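Local coordinates for protein glcnac-alpha-1,4-gal-releasing endo-beta-galactosidase (Clostridium perfringens, PDB 1UPS) that probably hydrolyses O-glycosidic bonds as a calcium-binding family 16 glycoside hydrolase, an endo-beta-galactosidase releasing GlcNAc-alpha-1,4-Gal, at residues H145-V151 against G247-Y253. Numbering follows the deposited sequence.
Sequences HQAWWMV and GTILNIY
Trp149 and Asn251 both set CG between backbone N and carbonyl carbon (chi1 47° and 69°), which swings the indole across to the neighbouring strand and brings the amide to its edge. There Trp149 NE1 donates to Asn251 OD1 at 2.8 Å; the oxygen lies in the indole plane, whereas the donor stands above the amide plane. With OD1 engaged, Asn251 ND2 reaches along its own strand to Tyr253 OH at 2.9 Å, a hydroxyl also hydrogen-bonded to Tyr52, and this chain of bonds fixes the amide's rotation. Ile249 CD1 sits over one face of the Trp149 six-membered ring, 3.6 Å from its centroid, in a CH-pi contact; His107 meets the indole edge-to-face. Farther along, the His145 ring lies nearly parallel to that of Tyr253 (planes 11° apart) but slid aside, with NE2 3.2 Å from Tyr253 CD1, while His145 ND1 is hydrogen-bonded to Ser258 OG. On the other face Leu250 CD2 packs against Trp148 CD1 at 3.6 Å, and a water accepts from Trp148 NE1 and donates to Thr248 OG1; strands 129-136 and 267-279 cover this side. Paired backbone bonds, such as Ile249 N to Trp149 O at 2.8 Å, join 145-151 and 247-253 as neighbouring antiparallel inner strands of one sheet in the beta-sandwich (jelly roll) characteristic of glycoside hydrolase family 16.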
# COMPACT_ATOMS: atom_id res chain seq x y z
N HIS A 145 10.37 2.83 14.70
CA HIS A 145 9.16 2.59 13.93
C HIS A 145 8.70 1.16 14.12
O HIS A 145 9.44 0.35 14.64
CB HIS A 145 9.36 2.92 12.42
CG HIS A 145 10.22 1.95 11.66
ND1 HIS A 145 11.60 1.98 11.69
CD2 HIS A 145 9.89 0.98 10.76
CE1 HIS A 145 12.08 1.06 10.87
NE2 HIS A 145 11.06 0.44 10.29
N GLN A 146 7.46 0.88 13.72
CA GLN A 146 6.99 -0.50 13.66
C GLN A 146 6.72 -0.81 12.19
O GLN A 146 6.59 0.11 11.38
CB GLN A 146 5.72 -0.70 14.50
CG GLN A 146 4.59 0.31 14.19
CD GLN A 146 4.48 1.38 15.28
OE1 GLN A 146 4.29 1.04 16.45
NE2 GLN A 146 4.64 2.65 14.91
N ALA A 147 6.64 -2.09 11.85
CA ALA A 147 6.46 -2.46 10.45
C ALA A 147 5.68 -3.75 10.25
O ALA A 147 5.89 -4.74 10.97
CB ALA A 147 7.82 -2.53 9.73
N TRP A 148 4.77 -3.72 9.28
CA TRP A 148 4.11 -4.91 8.76
C TRP A 148 4.50 -4.90 7.30
O TRP A 148 4.17 -3.95 6.57
CB TRP A 148 2.60 -4.78 8.90
CG TRP A 148 1.81 -5.87 8.21
CD1 TRP A 148 2.19 -7.16 7.93
CD2 TRP A 148 0.46 -5.74 7.74
NE1 TRP A 148 1.17 -7.83 7.28
CE2 TRP A 148 0.09 -6.99 7.18
CE3 TRP A 148 -0.46 -4.70 7.72
CZ2 TRP A 148 -1.17 -7.20 6.59
CZ3 TRP A 148 -1.72 -4.91 7.15
CH2 TRP A 148 -2.05 -6.15 6.58
N TRP A 149 5.24 -5.91 6.88
CA TRP A 149 5.75 -5.90 5.51
C TRP A 149 5.86 -7.30 4.92
O TRP A 149 5.82 -8.30 5.64
CB TRP A 149 7.11 -5.17 5.41
CG TRP A 149 8.19 -5.52 6.44
CD1 TRP A 149 8.11 -5.43 7.81
CD2 TRP A 149 9.55 -5.89 6.14
NE1 TRP A 149 9.33 -5.76 8.38
CE2 TRP A 149 10.23 -6.04 7.37
CE3 TRP A 149 10.26 -6.14 4.94
CZ2 TRP A 149 11.59 -6.43 7.46
CZ3 TRP A 149 11.62 -6.52 5.03
CH2 TRP A 149 12.26 -6.66 6.29
N MET A 150 6.00 -7.36 3.60
CA MET A 150 6.05 -8.63 2.89
C MET A 150 7.22 -8.59 1.93
O MET A 150 7.56 -7.53 1.41
CB MET A 150 4.74 -8.88 2.14
CG MET A 150 3.52 -8.93 3.11
SD MET A 150 1.94 -9.21 2.25
CE MET A 150 2.23 -10.91 1.73
N VAL A 151 7.85 -9.75 1.73
CA VAL A 151 8.99 -9.87 0.84
C VAL A 151 8.81 -11.09 -0.05
O VAL A 151 8.23 -12.09 0.38
CB VAL A 151 10.34 -9.98 1.63
CG1 VAL A 151 10.64 -8.66 2.36
CG2 VAL A 151 10.33 -11.16 2.64
N GLY A 247 6.35 -13.70 1.77
CA GLY A 247 6.26 -14.01 3.19
C GLY A 247 6.04 -12.74 3.97
O GLY A 247 6.22 -11.65 3.42
N THR A 248 5.65 -12.88 5.24
CA THR A 248 5.26 -11.74 6.07
C THR A 248 6.20 -11.55 7.24
O THR A 248 6.59 -12.52 7.88
CB THR A 248 3.81 -11.98 6.61
OG1 THR A 248 2.90 -11.98 5.50
CG2 THR A 248 3.33 -10.80 7.51
N ILE A 249 6.52 -10.29 7.53
CA ILE A 249 7.28 -9.94 8.74
C ILE A 249 6.49 -8.91 9.53
O ILE A 249 5.94 -7.97 8.95
CB ILE A 249 8.67 -9.33 8.34
CG1 ILE A 249 9.45 -10.31 7.42
CG2 ILE A 249 9.45 -8.89 9.62
CD1 ILE A 249 10.80 -9.77 6.92
N LEU A 250 6.42 -9.11 10.85
CA LEU A 250 5.83 -8.12 11.74
C LEU A 250 6.90 -7.79 12.78
O LEU A 250 7.37 -8.68 13.49
CB LEU A 250 4.58 -8.69 12.44
CG LEU A 250 3.32 -8.74 11.59
CD1 LEU A 250 2.29 -9.77 12.20
CD2 LEU A 250 2.70 -7.36 11.47
N ASN A 251 7.30 -6.53 12.86
CA ASN A 251 8.41 -6.17 13.73
C ASN A 251 8.41 -4.71 14.19
O ASN A 251 7.56 -3.90 13.77
CB ASN A 251 9.78 -6.67 13.16
CG ASN A 251 10.25 -5.94 11.90
OD1 ASN A 251 9.46 -5.35 11.17
ND2 ASN A 251 11.57 -6.02 11.62
N ILE A 252 9.33 -4.41 15.10
CA ILE A 252 9.46 -3.07 15.65
C ILE A 252 10.95 -2.78 15.77
O ILE A 252 11.74 -3.69 15.97
CB ILE A 252 8.71 -2.97 17.00
CG1 ILE A 252 8.74 -1.53 17.53
CG2 ILE A 252 9.22 -4.03 18.03
CD1 ILE A 252 7.68 -1.24 18.65
N TYR A 253 11.33 -1.51 15.60
CA TYR A 253 12.73 -1.13 15.52
C TYR A 253 13.01 0.08 16.39
O TYR A 253 12.12 0.93 16.61
CB TYR A 253 13.05 -0.63 14.13
CG TYR A 253 12.98 -1.59 13.00
CD1 TYR A 253 11.76 -1.88 12.39
CD2 TYR A 253 14.15 -2.16 12.47
CE1 TYR A 253 11.70 -2.75 11.27
CE2 TYR A 253 14.10 -3.03 11.37
CZ TYR A 253 12.86 -3.31 10.78
OH TYR A 253 12.78 -4.16 9.68
O HOH W 1 0.92 -10.01 5.35